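Local atomic coordinates of Exo-beta-1,3-glucanase (Streptomyces sp. SirexAA-E, PDB entry 4PEY), a protein that hydrolyses laminarin and laminarioligosaccharides from their non-reducing ends, as an exo-beta-1,3-glucanase of glycoside hydrolase family 55, releasing glucose and laminaribiose. Residues A[174-179]-A[191-196]; A[429-434]-A[451-456]; A[443-448]-A[478-483]; A[447-452]-A[486-491]. The protein carries 1 engineered substitution. All blocks are in the same frame, centred on the assembly; numbering follows the deposited sequence. Where two conformers were deposited one is given.

Contact 1: A[174-179]-A[191-196]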
loop_
_atom_site.group_PDB
_atom_site.type_symbol
_atom_site.label_atom_id
_atom_site.label_comp_id
_atom_site.label_asym_id
_atom_site.label_seq_id
_atom_site.Cartn_x
_atom_site.Cartn_y
_atom_site.Cartn_z
ATOM N N GLN A 174 -13.332 4.734 2.246
ATOM C CA GLN A 174 -13.184 3.354 1.833
ATOM C C GLN A 174 -12.146 2.692 2.725
ATOM O O GLN A 174 -11.418 3.380 3.449
ATOM C CB GLN A 174 -12.796 3.266 0.346
ATOM C CG GLN A 174 -11.378 3.756 -0.007
ATOM C CD GLN A 174 -11.272 5.262 -0.224
ATOM O OE1 GLN A 174 -12.056 5.866 -0.970
ATOM N NE2 GLN A 174 -10.276 5.872 0.410
ATOM N N TRP A 175 -12.078 1.365 2.687
ATOM C CA TRP A 175 -11.116 0.638 3.507
ATOM C C TRP A 175 -10.994 -0.787 3.022
ATOM O O TRP A 175 -11.976 -1.348 2.532
ATOM C CB TRP A 175 -11.536 0.645 4.988
ATOM C CG TRP A 175 -10.374 0.419 5.900
ATOM C CD1 TRP A 175 -9.866 -0.784 6.317
ATOM C CD2 TRP A 175 -9.528 1.429 6.457
ATOM N NE1 TRP A 175 -8.767 -0.578 7.119
ATOM C CE2 TRP A 175 -8.539 0.771 7.220
ATOM C CE3 TRP A 175 -9.526 2.831 6.403
ATOM C CZ2 TRP A 175 -7.548 1.469 7.925
ATOM C CZ3 TRP A 175 -8.541 3.524 7.100
ATOM C CH2 TRP A 175 -7.562 2.839 7.850
ATOM N N TYR A 176 -9.798 -1.365 3.167
ATOM C CA TYR A 176 -9.581 -2.795 2.940
ATOM C C TYR A 176 -9.026 -3.464 4.189
ATOM O O TYR A 176 -8.046 -2.999 4.771
ATOM C CB TYR A 176 -8.628 -3.043 1.761
ATOM C CG TYR A 176 -8.361 -4.519 1.501
ATOM C CD1 TYR A 176 -9.413 -5.422 1.338
ATOM C CD2 TYR A 176 -7.060 -5.011 1.424
ATOM C CE1 TYR A 176 -9.169 -6.770 1.095
ATOM C CE2 TYR A 176 -6.808 -6.359 1.178
ATOM C CZ TYR A 176 -7.863 -7.229 1.012
ATOM O OH TYR A 176 -7.597 -8.560 0.769
ATOM N N THR A 177 -9.656 -4.563 4.589
ATOM C CA THR A 177 -9.201 -5.362 5.719
ATOM C C THR A 177 -9.064 -6.798 5.242
ATOM O O THR A 177 -10.003 -7.326 4.626
ATOM C CB THR A 177 -10.204 -5.307 6.906
ATOM O OG1 THR A 177 -10.516 -3.945 7.222
ATOM C CG2 THR A 177 -9.654 -6.024 8.148
ATOM N N ARG A 178 -7.925 -7.443 5.498
ATOM C CA ARG A 178 -7.844 -8.876 5.192
ATOM C C ARG A 178 -7.259 -9.712 6.316
ATOM O O ARG A 178 -6.438 -9.244 7.113
ATOM C CB ARG A 178 -7.058 -9.148 3.903
ATOM C CG ARG A 178 -5.575 -8.978 3.982
ATOM C CD ARG A 178 -4.814 -9.777 2.878
ATOM N NE ARG A 178 -3.384 -9.562 3.070
ATOM C CZ ARG A 178 -2.653 -10.166 4.009
ATOM N NH1 ARG A 178 -3.197 -11.083 4.805
ATOM N NH2 ARG A 178 -1.373 -9.852 4.151
ATOM N N ASP A 179 -7.749 -10.947 6.382
ATOM C CA ASP A 179 -7.167 -12.009 7.200
ATOM C C ASP A 179 -6.954 -11.535 8.630
ATOM O O ASP A 179 -5.838 -11.502 9.142
ATOM C CB ASP A 179 -5.877 -12.498 6.541
ATOM C CG ASP A 179 -6.121 -12.986 5.124
ATOM O OD1 ASP A 179 -7.284 -13.337 4.825
ATOM O OD2 ASP A 179 -5.180 -13.007 4.308
ATOM N N ASN A 191 -16.967 2.318 0.118
ATOM C CA ASN A 191 -16.437 1.009 -0.266
ATOM C C ASN A 191 -15.616 0.380 0.841
ATOM O O ASN A 191 -14.408 0.608 0.918
ATOM C CB ASN A 191 -15.579 1.129 -1.535
ATOM C CG ASN A 191 -14.855 -0.170 -1.894
ATOM O OD1 ASN A 191 -15.276 -1.261 -1.511
ATOM N ND2 ASN A 191 -13.743 -0.046 -2.619
ATOM N N MET A 192 -16.239 -0.379 1.708
ATOM C CA MET A 192 -15.542 -1.161 2.695
ATOM C C MET A 192 -15.484 -2.627 2.287
ATOM O O MET A 192 -16.491 -3.282 2.172
ATOM C CB MET A 192 -16.204 -1.023 4.076
ATOM C CG MET A 192 -15.908 0.240 4.879
ATOM S SD MET A 192 -15.973 1.846 4.001
ATOM C CE MET A 192 -15.378 2.939 5.287
ATOM N N THR A 193 -14.286 -3.091 2.005
ATOM C CA THR A 193 -14.073 -4.442 1.503
ATOM C C THR A 193 -13.315 -5.297 2.531
ATOM O O THR A 193 -12.394 -4.817 3.216
ATOM C CB THR A 193 -13.312 -4.409 0.145
ATOM O OG1 THR A 193 -14.131 -3.769 -0.840
ATOM C CG2 THR A 193 -12.949 -5.810 -0.350
ATOM N N PHE A 194 -13.729 -6.558 2.640
ATOM C CA PHE A 194 -13.188 -7.520 3.598
ATOM C C PHE A 194 -12.883 -8.831 2.884
ATOM O O PHE A 194 -13.723 -9.324 2.128
ATOM C CB PHE A 194 -14.198 -7.796 4.720
ATOM C CG PHE A 194 -14.799 -6.556 5.328
ATOM C CD1 PHE A 194 -15.901 -5.940 4.743
ATOM C CD2 PHE A 194 -14.272 -6.011 6.492
ATOM C CE1 PHE A 194 -16.455 -4.797 5.300
ATOM C CE2 PHE A 194 -14.829 -4.864 7.060
ATOM C CZ PHE A 194 -15.918 -4.256 6.464
ATOM N N SER A 195 -11.714 -9.421 3.121
ATOM C CA SER A 195 -11.519 -10.824 2.728
ATOM C C SER A 195 -10.867 -11.577 3.883
ATOM O O SER A 195 -9.871 -11.131 4.430
ATOM C CB SER A 195 -10.696 -10.963 1.432
ATOM O OG SER A 195 -9.369 -10.470 1.552
ATOM N N GLY A 196 -11.456 -12.705 4.272
ATOM C CA GLY A 196 -10.924 -13.495 5.372
ATOM C C GLY A 196 -10.989 -12.811 6.728
ATOM O O GLY A 196 -10.135 -13.033 7.583
HETATM O O HOH W 1 -12.513 -3.010 5.454
#
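S195 OG is gripped by two hydroxyls. Y176 OH lies 2.7 Å from S195 OG, near the plane of the tyrosine ring, and T216 OG1 of strand 210-220 also bonds to this oxygen. Y176 holds CG anti to the backbone N (chi1 179°), which carries the ring across T193 on the way to S195. T193 CG2 packs against Y176 CD1 at 3.9 Å.

The backbones pair as parallel strands of adjacent beta-helix coils. W175 N bonds to N191 O at 3.0 Å, and T193 N returns the bond to W175 O at 2.9 Å, almost straight. T177 N, S195 N and D179 N continue the ladder. On the face of W175, M192 SD reaches back to Q174 CA at 3.8 Å. Water 1 joins T177 OG1 to T193 O and sits over one face of the F194 ring.

At the corner, R178 NH1 makes a salt bridge to D179 OD2 at 2.8 Å. E221 and D397 also pair with R178, while T216 and S219 bond to the D179 carboxylate. The chemistry implies that this corner's charges and hydroxyls are satisfied inside the protein, by one another, by the next coil and, through D397, by the other beta-helical half.

Contact 2: A[429-434]-A[451-456]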
loop_
_atom_site.group_PDB
_atom_site.type_symbol
_atom_site.label_atom_id
_atom_site.label_comp_id
_atom_site.label_asym_id
_atom_site.label_seq_id
_atom_site.Cartn_x
_atom_site.Cartn_y
_atom_site.Cartn_z
ATOM N N LEU A 429 -2.513 -11.719 -8.335
ATOM C CA LEU A 429 -3.502 -11.341 -7.331
ATOM C C LEU A 429 -3.094 -10.011 -6.711
ATOM O O LEU A 429 -1.966 -9.873 -6.227
ATOM C CB LEU A 429 -3.620 -12.413 -6.232
ATOM C CG LEU A 429 -4.488 -12.023 -5.029
ATOM C CD1 LEU A 429 -5.961 -11.872 -5.432
ATOM C CD2 LEU A 429 -4.334 -13.024 -3.895
ATOM N N ALA A 430 -4.009 -9.046 -6.730
ATOM C CA ALA A 430 -3.826 -7.766 -6.046
ATOM C C ALA A 430 -4.831 -7.670 -4.906
ATOM O O ALA A 430 -6.042 -7.778 -5.121
ATOM C CB ALA A 430 -3.997 -6.588 -7.015
ATOM N N THR A 431 -4.324 -7.500 -3.691
ATOM C CA THR A 431 -5.173 -7.280 -2.526
ATOM C C THR A 431 -4.824 -5.921 -1.905
ATOM O O THR A 431 -3.717 -5.730 -1.389
ATOM C CB THR A 431 -5.018 -8.429 -1.486
ATOM O OG1 THR A 431 -3.633 -8.622 -1.160
ATOM C CG2 THR A 431 -5.563 -9.743 -2.048
ATOM N N GLY A 432 -5.746 -4.960 -1.982
ATOM C CA GLY A 432 -5.466 -3.624 -1.473
ATOM C C GLY A 432 -4.707 -2.766 -2.472
ATOM O O GLY A 432 -3.582 -2.332 -2.210
ATOM N N LEU A 433 -5.336 -2.508 -3.615
ATOM C CA LEU A 433 -4.699 -1.807 -4.722
ATOM C C LEU A 433 -5.135 -0.338 -4.772
ATOM O O LEU A 433 -6.312 -0.053 -4.948
ATOM C CB LEU A 433 -5.042 -2.516 -6.035
ATOM C CG LEU A 433 -4.489 -1.998 -7.362
ATOM C CD1 LEU A 433 -2.985 -2.117 -7.371
ATOM C CD2 LEU A 433 -5.098 -2.791 -8.523
ATOM N N PHE A 434 -4.189 0.582 -4.595
ATOM C CA PHE A 434 -4.480 2.018 -4.585
ATOM C C PHE A 434 -3.640 2.668 -5.680
ATOM O O PHE A 434 -2.412 2.648 -5.588
ATOM C CB PHE A 434 -4.114 2.671 -3.240
ATOM C CG PHE A 434 -4.822 2.110 -2.022
ATOM C CD1 PHE A 434 -4.490 0.862 -1.512
ATOM C CD2 PHE A 434 -5.754 2.886 -1.331
ATOM C CE1 PHE A 434 -5.111 0.369 -0.374
ATOM C CE2 PHE A 434 -6.368 2.416 -0.180
ATOM C CZ PHE A 434 -6.045 1.150 0.306
ATOM N N LYS A 451 -6.923 -11.318 -10.463
ATOM C CA LYS A 451 -7.907 -11.049 -9.425
ATOM C C LYS A 451 -7.498 -9.811 -8.647
ATOM O O LYS A 451 -6.331 -9.685 -8.265
ATOM C CB LYS A 451 -8.035 -12.241 -8.472
ATOM C CG LYS A 451 -8.706 -13.451 -9.090
ATOM C CD LYS A 451 -8.798 -14.587 -8.087
ATOM C CE LYS A 451 -9.329 -15.842 -8.762
ATOM N NZ LYS A 451 -9.337 -17.032 -7.867
ATOM N N THR A 452 -8.452 -8.907 -8.422
ATOM C CA THR A 452 -8.224 -7.750 -7.565
ATOM C C THR A 452 -9.290 -7.702 -6.490
ATOM O O THR A 452 -10.486 -7.732 -6.796
ATOM C CB THR A 452 -8.237 -6.420 -8.358
ATOM O OG1 THR A 452 -7.085 -6.373 -9.202
ATOM C CG2 THR A 452 -8.211 -5.213 -7.409
ATOM N N ILE A 453 -8.845 -7.650 -5.238
ATOM C CA ILE A 453 -9.731 -7.486 -4.100
ATOM C C ILE A 453 -9.386 -6.144 -3.469
ATOM O O ILE A 453 -8.297 -5.976 -2.917
ATOM C CB ILE A 453 -9.592 -8.631 -3.083
ATOM C CG1 ILE A 453 -9.950 -9.970 -3.740
ATOM C CG2 ILE A 453 -10.500 -8.386 -1.872
ATOM C CD1 ILE A 453 -9.590 -11.168 -2.898
ATOM N N PHE A 454 -10.331 -5.209 -3.610
ATOM C CA PHE A 454 -10.242 -3.783 -3.262
ATOM C C PHE A 454 -9.396 -2.949 -4.233
ATOM O O PHE A 454 -8.193 -3.166 -4.394
ATOM C CB PHE A 454 -9.714 -3.538 -1.842
ATOM C CG PHE A 454 -9.712 -2.073 -1.471
ATOM C CD1 PHE A 454 -10.818 -1.494 -0.856
ATOM C CD2 PHE A 454 -8.620 -1.265 -1.773
ATOM C CE1 PHE A 454 -10.825 -0.138 -0.534
ATOM C CE2 PHE A 454 -8.626 0.082 -1.466
ATOM C CZ PHE A 454 -9.723 0.647 -0.838
ATOM N N TYR A 455 -10.038 -1.953 -4.833
ATOM C CA TYR A 455 -9.345 -0.972 -5.657
ATOM C C TYR A 455 -9.812 0.423 -5.292
ATOM O O TYR A 455 -11.017 0.665 -5.158
ATOM C CB TYR A 455 -9.593 -1.226 -7.147
ATOM C CG TYR A 455 -8.874 -0.275 -8.085
ATOM C CD1 TYR A 455 -7.492 -0.132 -8.029
ATOM C CD2 TYR A 455 -9.573 0.461 -9.048
ATOM C CE1 TYR A 455 -6.820 0.720 -8.891
ATOM C CE2 TYR A 455 -8.907 1.316 -9.932
ATOM C CZ TYR A 455 -7.530 1.440 -9.850
ATOM O OH TYR A 455 -6.849 2.279 -10.711
ATOM N N GLN A 456 -8.859 1.334 -5.123
ATOM C CA GLN A 456 -9.173 2.752 -4.951
ATOM C C GLN A 456 -8.386 3.568 -5.957
ATOM O O GLN A 456 -7.153 3.472 -6.020
ATOM C CB GLN A 456 -8.859 3.240 -3.530
ATOM C CG GLN A 456 -9.274 4.717 -3.284
ATOM C CD GLN A 456 -8.184 5.728 -3.616
ATOM O OE1 GLN A 456 -7.032 5.585 -3.192
ATOM N NE2 GLN A 456 -8.546 6.760 -4.385
#
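F434 CG is anti to its carbonyl carbon (chi1 -59°) and F454 CG is anti to the backbone N (chi1 -176°), torsions that place F454 CE2 over one face of the F434 ring. The segments 429-434 and 451-456 are parallel and belong to successive coils of a right-handed beta-helix, the fold of family 55. F454 CE2 is offset toward the rim of the F434 ring, 3.3 Å from F434 CZ. The two ring planes are 45° apart.

Both chains turn a corner midway, and the ladder of bonds continues through it. A430 N bonds to K451 O and I453 N to A430 O, both nearly straight. G432 N then reaches I453 O at 2.9 Å, and L433 N reaches F454 O at 3.0 Å. The last donor is tilted from the carbonyl plane. Q456 N to L433 O resumes the regular pattern. G432 sits at the bend, where its backbone angles would jam a CB against the preceding carbonyl oxygen.

L433 CG and CD2 pack on Y455 CD1, with CG at 3.6 Å. L429 CD1 packs against K451 CB at 3.7 Å. Strands 174-178 and 191-198 of the other half pack against I453 and F454. Q456 is close to a bound glucose unit; its OE1 accepts from Q130 NE2 and its NE2 bonds to E436 OE2, both substrate-binding residues. Q456 OE1 also lies at the edge of the F434 ring, 3.5 Å from F434 CD2.

Contact 3: A[443-448]-A[478-483]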
loop_
_atom_site.group_PDB
_atom_site.type_symbol
_atom_site.label_atom_id
_atom_site.label_comp_id
_atom_site.label_asym_id
_atom_site.label_seq_id
_atom_site.Cartn_x
_atom_site.Cartn_y
_atom_site.Cartn_z
ATOM N N VAL A 443 -4.504 1.644 -14.125
ATOM C CA VAL A 443 -4.209 0.213 -14.121
ATOM C C VAL A 443 -4.638 -0.401 -15.445
ATOM O O VAL A 443 -5.751 -0.141 -15.923
ATOM C CB VAL A 443 -4.926 -0.526 -12.954
ATOM C CG1 VAL A 443 -4.741 -2.045 -13.062
ATOM C CG2 VAL A 443 -4.411 -0.025 -11.609
ATOM N N GLN A 444 -3.743 -1.195 -16.029
ATOM C CA GLN A 444 -4.075 -1.987 -17.199
ATOM C C GLN A 444 -3.734 -3.447 -16.907
ATOM O O GLN A 444 -2.682 -3.752 -16.355
ATOM C CB GLN A 444 -3.322 -1.480 -18.435
ATOM C CG GLN A 444 -3.614 -2.276 -19.697
ATOM C CD GLN A 444 -3.008 -1.653 -20.943
ATOM O OE1 GLN A 444 -2.163 -0.762 -20.862
ATOM N NE2 GLN A 444 -3.441 -2.124 -22.107
ATOM N N TRP A 445 -4.647 -4.343 -17.265
ATOM C CA TRP A 445 -4.465 -5.763 -16.993
ATOM C C TRP A 445 -4.549 -6.525 -18.303
ATOM O O TRP A 445 -5.606 -6.548 -18.937
ATOM C CB TRP A 445 -5.523 -6.264 -16.003
ATOM C CG TRP A 445 -5.051 -7.366 -15.098
ATOM C CD1 TRP A 445 -4.720 -8.649 -15.456
ATOM C CD2 TRP A 445 -4.881 -7.287 -13.680
ATOM N NE1 TRP A 445 -4.350 -9.368 -14.344
ATOM C CE2 TRP A 445 -4.442 -8.558 -13.240
ATOM C CE3 TRP A 445 -5.058 -6.267 -12.739
ATOM C CZ2 TRP A 445 -4.176 -8.836 -11.896
ATOM C CZ3 TRP A 445 -4.795 -6.544 -11.395
ATOM C CH2 TRP A 445 -4.360 -7.822 -10.989
ATOM N N SER A 446 -3.424 -7.120 -18.703
ATOM C CA SER A 446 -3.305 -7.828 -19.974
ATOM C C SER A 446 -3.167 -9.331 -19.769
ATOM O O SER A 446 -3.397 -10.115 -20.688
ATOM C CB SER A 446 -2.098 -7.312 -20.762
ATOM O OG SER A 446 -2.198 -5.913 -20.988
ATOM N N GLY A 447 -2.761 -9.729 -18.568
ATOM C CA GLY A 447 -2.584 -11.140 -18.260
ATOM C C GLY A 447 -3.893 -11.857 -17.966
ATOM O O GLY A 447 -4.925 -11.217 -17.775
ATOM N N GLU A 448 -3.842 -13.189 -17.924
ATOM C CA GLU A 448 -5.032 -14.010 -17.691
ATOM C C GLU A 448 -5.263 -14.331 -16.214
ATOM O O GLU A 448 -4.331 -14.346 -15.408
ATOM C CB GLU A 448 -4.944 -15.322 -18.482
ATOM C CG GLU A 448 -5.097 -15.139 -19.983
ATOM C CD GLU A 448 -6.480 -14.662 -20.375
ATOM O OE1 GLU A 448 -7.430 -14.857 -19.590
ATOM O OE2 GLU A 448 -6.618 -14.088 -21.472
ATOM N N ALA A 478 -9.783 4.730 -18.790
ATOM C CA ALA A 478 -10.250 4.018 -17.599
ATOM C C ALA A 478 -9.215 4.027 -16.462
ATOM O O ALA A 478 -8.004 3.967 -16.699
ATOM C CB ALA A 478 -10.615 2.578 -17.949
ATOM N N ALA A 479 -9.700 4.095 -15.228
ATOM C CA ALA A 479 -8.851 3.875 -14.058
ATOM C C ALA A 479 -8.372 2.426 -13.978
ATOM O O ALA A 479 -7.325 2.143 -13.402
ATOM C CB ALA A 479 -9.597 4.241 -12.803
ATOM N N TYR A 480 -9.164 1.517 -14.541
ATOM C CA TYR A 480 -8.882 0.091 -14.484
ATOM C C TYR A 480 -9.377 -0.536 -15.777
ATOM O O TYR A 480 -10.582 -0.623 -16.013
ATOM C CB TYR A 480 -9.554 -0.526 -13.262
ATOM C CG TYR A 480 -9.171 -1.946 -12.886
ATOM C CD1 TYR A 480 -9.740 -3.039 -13.538
ATOM C CD2 TYR A 480 -8.310 -2.193 -11.816
ATOM C CE1 TYR A 480 -9.424 -4.346 -13.162
ATOM C CE2 TYR A 480 -7.982 -3.483 -11.435
ATOM C CZ TYR A 480 -8.555 -4.560 -12.099
ATOM O OH TYR A 480 -8.246 -5.846 -11.707
ATOM N N LYS A 481 -8.428 -0.943 -16.614
ATOM C CA LYS A 481 -8.713 -1.497 -17.926
ATOM C C LYS A 481 -8.258 -2.942 -18.026
ATOM O O LYS A 481 -7.088 -3.244 -17.796
ATOM C CB LYS A 481 -8.021 -0.686 -19.023
ATOM C CG LYS A 481 -8.180 -1.312 -20.409
ATOM C CD LYS A 481 -7.306 -0.653 -21.444
ATOM C CE LYS A 481 -7.469 -1.319 -22.811
ATOM N NZ LYS A 481 -8.808 -1.086 -23.432
ATOM N N VAL A 482 -9.190 -3.824 -18.371
ATOM C CA VAL A 482 -8.870 -5.196 -18.736
ATOM C C VAL A 482 -8.869 -5.265 -20.255
ATOM O O VAL A 482 -9.873 -4.927 -20.890
ATOM C CB VAL A 482 -9.888 -6.190 -18.143
ATOM C CG1 VAL A 482 -9.544 -7.628 -18.524
ATOM C CG2 VAL A 482 -9.946 -6.030 -16.620
ATOM N N ASP A 483 -7.746 -5.679 -20.839
ATOM C CA ASP A 483 -7.640 -5.741 -22.298
ATOM C C ASP A 483 -8.737 -6.605 -22.917
ATOM O O ASP A 483 -9.163 -7.601 -22.321
ATOM C CB ASP A 483 -6.271 -6.278 -22.718
ATOM C CG ASP A 483 -5.161 -5.269 -22.525
ATOM O OD1 ASP A 483 -5.453 -4.116 -22.126
ATOM O OD2 ASP A 483 -3.997 -5.634 -22.793
#
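D483 reaches over to the 443-448 segment and spends both carboxylate oxygens there. Its CB lies 3.8 Å from W445 O, the carbonyl that also accepts D483 N at 3.0 Å. Beyond CG, OD1 takes the Q444 NE2 hydrogen of the modelled conformer on its syn lone pair at 2.8 Å, almost straight and in the amide plane. The extended Q444 chain, CG anti to the backbone N (chi1 179°), makes this reach possible. OD2 accepts from S446 OG at 2.6 Å, met from above the carboxylate plane. An alanine in place of D483 is likely to leave the Q444 amide without this mate and free to turn, and S446 with H422 but one partner fewer.

The opposite face is mostly aromatic and aliphatic. V443 CG1 runs beside Y480 CD2 at 3.8 Å, and W445 CE3 approaches Y480 OH at 3.4 Å. That buried hydroxyl bonds to H489 and T452. K481 N to V443 O and W445 N to K481 O pair the backbones.

Strands 443-445 and 480-482 are parallel neighbours in an eight-strand face of the C-terminal beta-helix. Strand 419-423 flanks 443-445, 512-513 flanks 480-482, and 450-458 and 489-498 pack against the face of V443, W445 and Y480.

Contact 4: A[447-452]-A[486-491]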
loop_
_atom_site.group_PDB
_atom_site.type_symbol
_atom_site.label_atom_id
_atom_site.label_comp_id
_atom_site.label_asym_id
_atom_site.label_seq_id
_atom_site.Cartn_x
_atom_site.Cartn_y
_atom_site.Cartn_z
ATOM N N GLY A 447 -2.761 -9.729 -18.568
ATOM C CA GLY A 447 -2.584 -11.140 -18.260
ATOM C C GLY A 447 -3.893 -11.857 -17.966
ATOM O O GLY A 447 -4.925 -11.217 -17.775
ATOM N N GLU A 448 -3.842 -13.189 -17.924
ATOM C CA GLU A 448 -5.032 -14.010 -17.691
ATOM C C GLU A 448 -5.263 -14.331 -16.214
ATOM O O GLU A 448 -4.331 -14.346 -15.408
ATOM C CB GLU A 448 -4.944 -15.322 -18.482
ATOM C CG GLU A 448 -5.097 -15.139 -19.983
ATOM C CD GLU A 448 -6.480 -14.662 -20.375
ATOM O OE1 GLU A 448 -7.430 -14.857 -19.590
ATOM O OE2 GLU A 448 -6.618 -14.088 -21.472
ATOM N N ASN A 449 -6.524 -14.597 -15.885
ATOM C CA ASN A 449 -6.948 -14.999 -14.545
ATOM C C ASN A 449 -6.456 -14.070 -13.435
ATOM O O ASN A 449 -6.123 -14.518 -12.334
ATOM C CB ASN A 449 -6.501 -16.440 -14.255
ATOM C CG ASN A 449 -7.191 -17.031 -13.028
ATOM O OD1 ASN A 449 -8.369 -16.746 -12.752
ATOM N ND2 ASN A 449 -6.448 -17.826 -12.264
ATOM N N GLY A 450 -6.405 -12.772 -13.718
ATOM C CA GLY A 450 -6.107 -11.805 -12.678
ATOM C C GLY A 450 -7.259 -11.670 -11.697
ATOM O O GLY A 450 -8.430 -11.887 -12.042
ATOM N N LYS A 451 -6.923 -11.318 -10.463
ATOM C CA LYS A 451 -7.907 -11.049 -9.425
ATOM C C LYS A 451 -7.498 -9.811 -8.647
ATOM O O LYS A 451 -6.331 -9.685 -8.265
ATOM C CB LYS A 451 -8.035 -12.241 -8.472
ATOM C CG LYS A 451 -8.706 -13.451 -9.090
ATOM C CD LYS A 451 -8.798 -14.587 -8.087
ATOM C CE LYS A 451 -9.329 -15.842 -8.762
ATOM N NZ LYS A 451 -9.337 -17.032 -7.867
ATOM N N THR A 452 -8.452 -8.907 -8.422
ATOM C CA THR A 452 -8.224 -7.750 -7.565
ATOM C C THR A 452 -9.290 -7.702 -6.490
ATOM O O THR A 452 -10.486 -7.732 -6.796
ATOM C CB THR A 452 -8.237 -6.420 -8.358
ATOM O OG1 THR A 452 -7.085 -6.373 -9.202
ATOM C CG2 THR A 452 -8.211 -5.213 -7.409
ATOM N N VAL A 486 -8.322 -10.464 -23.100
ATOM C CA VAL A 486 -8.375 -11.270 -21.877
ATOM C C VAL A 486 -9.663 -12.102 -21.803
ATOM O O VAL A 486 -10.732 -11.620 -22.179
ATOM C CB VAL A 486 -8.253 -10.357 -20.635
ATOM C CG1 VAL A 486 -8.559 -11.111 -19.350
ATOM C CG2 VAL A 486 -6.865 -9.726 -20.584
ATOM N N THR A 487 -9.563 -13.341 -21.314
ATOM C CA THR A 487 -10.696 -14.259 -21.230
ATOM C C THR A 487 -11.249 -14.394 -19.800
ATOM O O THR A 487 -12.449 -14.596 -19.591
ATOM C CB THR A 487 -10.286 -15.653 -21.759
ATOM O OG1 THR A 487 -9.826 -15.523 -23.108
ATOM C CG2 THR A 487 -11.453 -16.629 -21.719
ATOM N N THR A 488 -10.358 -14.311 -18.811
ATOM C CA THR A 488 -10.736 -14.518 -17.417
ATOM C C THR A 488 -10.162 -13.422 -16.525
ATOM O O THR A 488 -8.976 -13.111 -16.607
ATOM C CB THR A 488 -10.259 -15.902 -16.909
ATOM O OG1 THR A 488 -10.685 -16.921 -17.823
ATOM C CG2 THR A 488 -10.824 -16.200 -15.529
ATOM N N HIS A 489 -11.008 -12.846 -15.678
ATOM C CA HIS A 489 -10.607 -11.796 -14.749
ATOM C C HIS A 489 -11.691 -11.653 -13.702
ATOM O O HIS A 489 -12.854 -11.876 -13.998
ATOM C CB HIS A 489 -10.400 -10.448 -15.461
ATOM C CG HIS A 489 -9.732 -9.416 -14.603
ATOM N ND1 HIS A 489 -8.362 -9.296 -14.527
ATOM C CD2 HIS A 489 -10.243 -8.475 -13.774
ATOM C CE1 HIS A 489 -8.055 -8.323 -13.683
ATOM N NE2 HIS A 489 -9.177 -7.801 -13.218
ATOM N N GLU A 490 -11.333 -11.269 -12.485
ATOM C CA GLU A 490 -12.370 -10.997 -11.498
ATOM C C GLU A 490 -11.922 -9.929 -10.510
ATOM O O GLU A 490 -10.798 -9.963 -10.006
ATOM C CB GLU A 490 -12.772 -12.290 -10.773
ATOM C CG GLU A 490 -14.114 -12.202 -10.063
ATOM C CD GLU A 490 -14.711 -13.563 -9.742
ATOM O OE1 GLU A 490 -13.989 -14.587 -9.837
ATOM O OE2 GLU A 490 -15.912 -13.604 -9.385
ATOM N N GLY A 491 -12.802 -8.964 -10.260
ATOM C CA GLY A 491 -12.518 -7.901 -9.312
ATOM C C GLY A 491 -13.670 -7.662 -8.356
ATOM O O GLY A 491 -14.840 -7.830 -8.721
HETATM O O HOH W 2 -7.062 -11.299 -16.099
HETATM O O HOH W 3 -8.117 -17.467 -19.203
HETATM O O HOH W 4 -7.156 -14.675 -23.801
#
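E448 accepts from two successive amides of 486-491. T487 N is shared between E448 OE1 and OE2, at 3.0 Å from OE2, and T488 N bonds to E448 OE1 at 3.1 Å. All three bonds use syn lone pairs. The E448 chain bends at chi2 (-66°), which turns the carboxylate oxygens toward these amides. A leucine in place of E448 would probably leave the amides of T487 and T488 without their acceptor.

Waters extend the network. In the modelled conformers of the two threonines, water 3 joins E448 OE1 to T488 OG1, and water 4 joins E448 OE2 to T487 OG1. Water 2 has four partners: it donates to G447 O and T488 O, accepts from G450 N, and lies 2.9 Å from H489 ND1 at the edge of that ring.

Backbone pairing follows as the strands begin. E490 N bonds to G450 O at 3.0 Å, and T452 N bonds to E490 O at 3.0 Å. The earlier bond from N449 N to T488 O is weak.

Side chains also pack. G450 O lies over one face of the H489 ring, 3.6 Å from ND1, while H489 NE2 bonds to Y480. V486 CG2 rests 3.7 Å from G447 O.

The chemistry implies that, where the loops enter adjacent beta-helix coils, a carboxylate and ordered waters carry much of the polar joining before the regular ladder begins.

Contacts 1 and 2 are core; contacts 3 and 4 lie farther out and are partly buried. Contacts 1 and 2 touch across the interface between the two beta-helical halves, where Y176 packs on T431, G432 and F454. Contacts 2 and 4 share strand 450-458, which pairs with 429-436 on one side and 489-498 on the other. Contact 3 holds a separate face of the same coils and meets contacts 2 and 4 through Y480 OH, bonded to T452 OG1 and H489 NE2. Buried hydroxyls and charges mark contact 1, and aromatic packing contact 2. In contacts 3 and 4, acidic side chains bond to neutral donors, with waters prominent in contact 4.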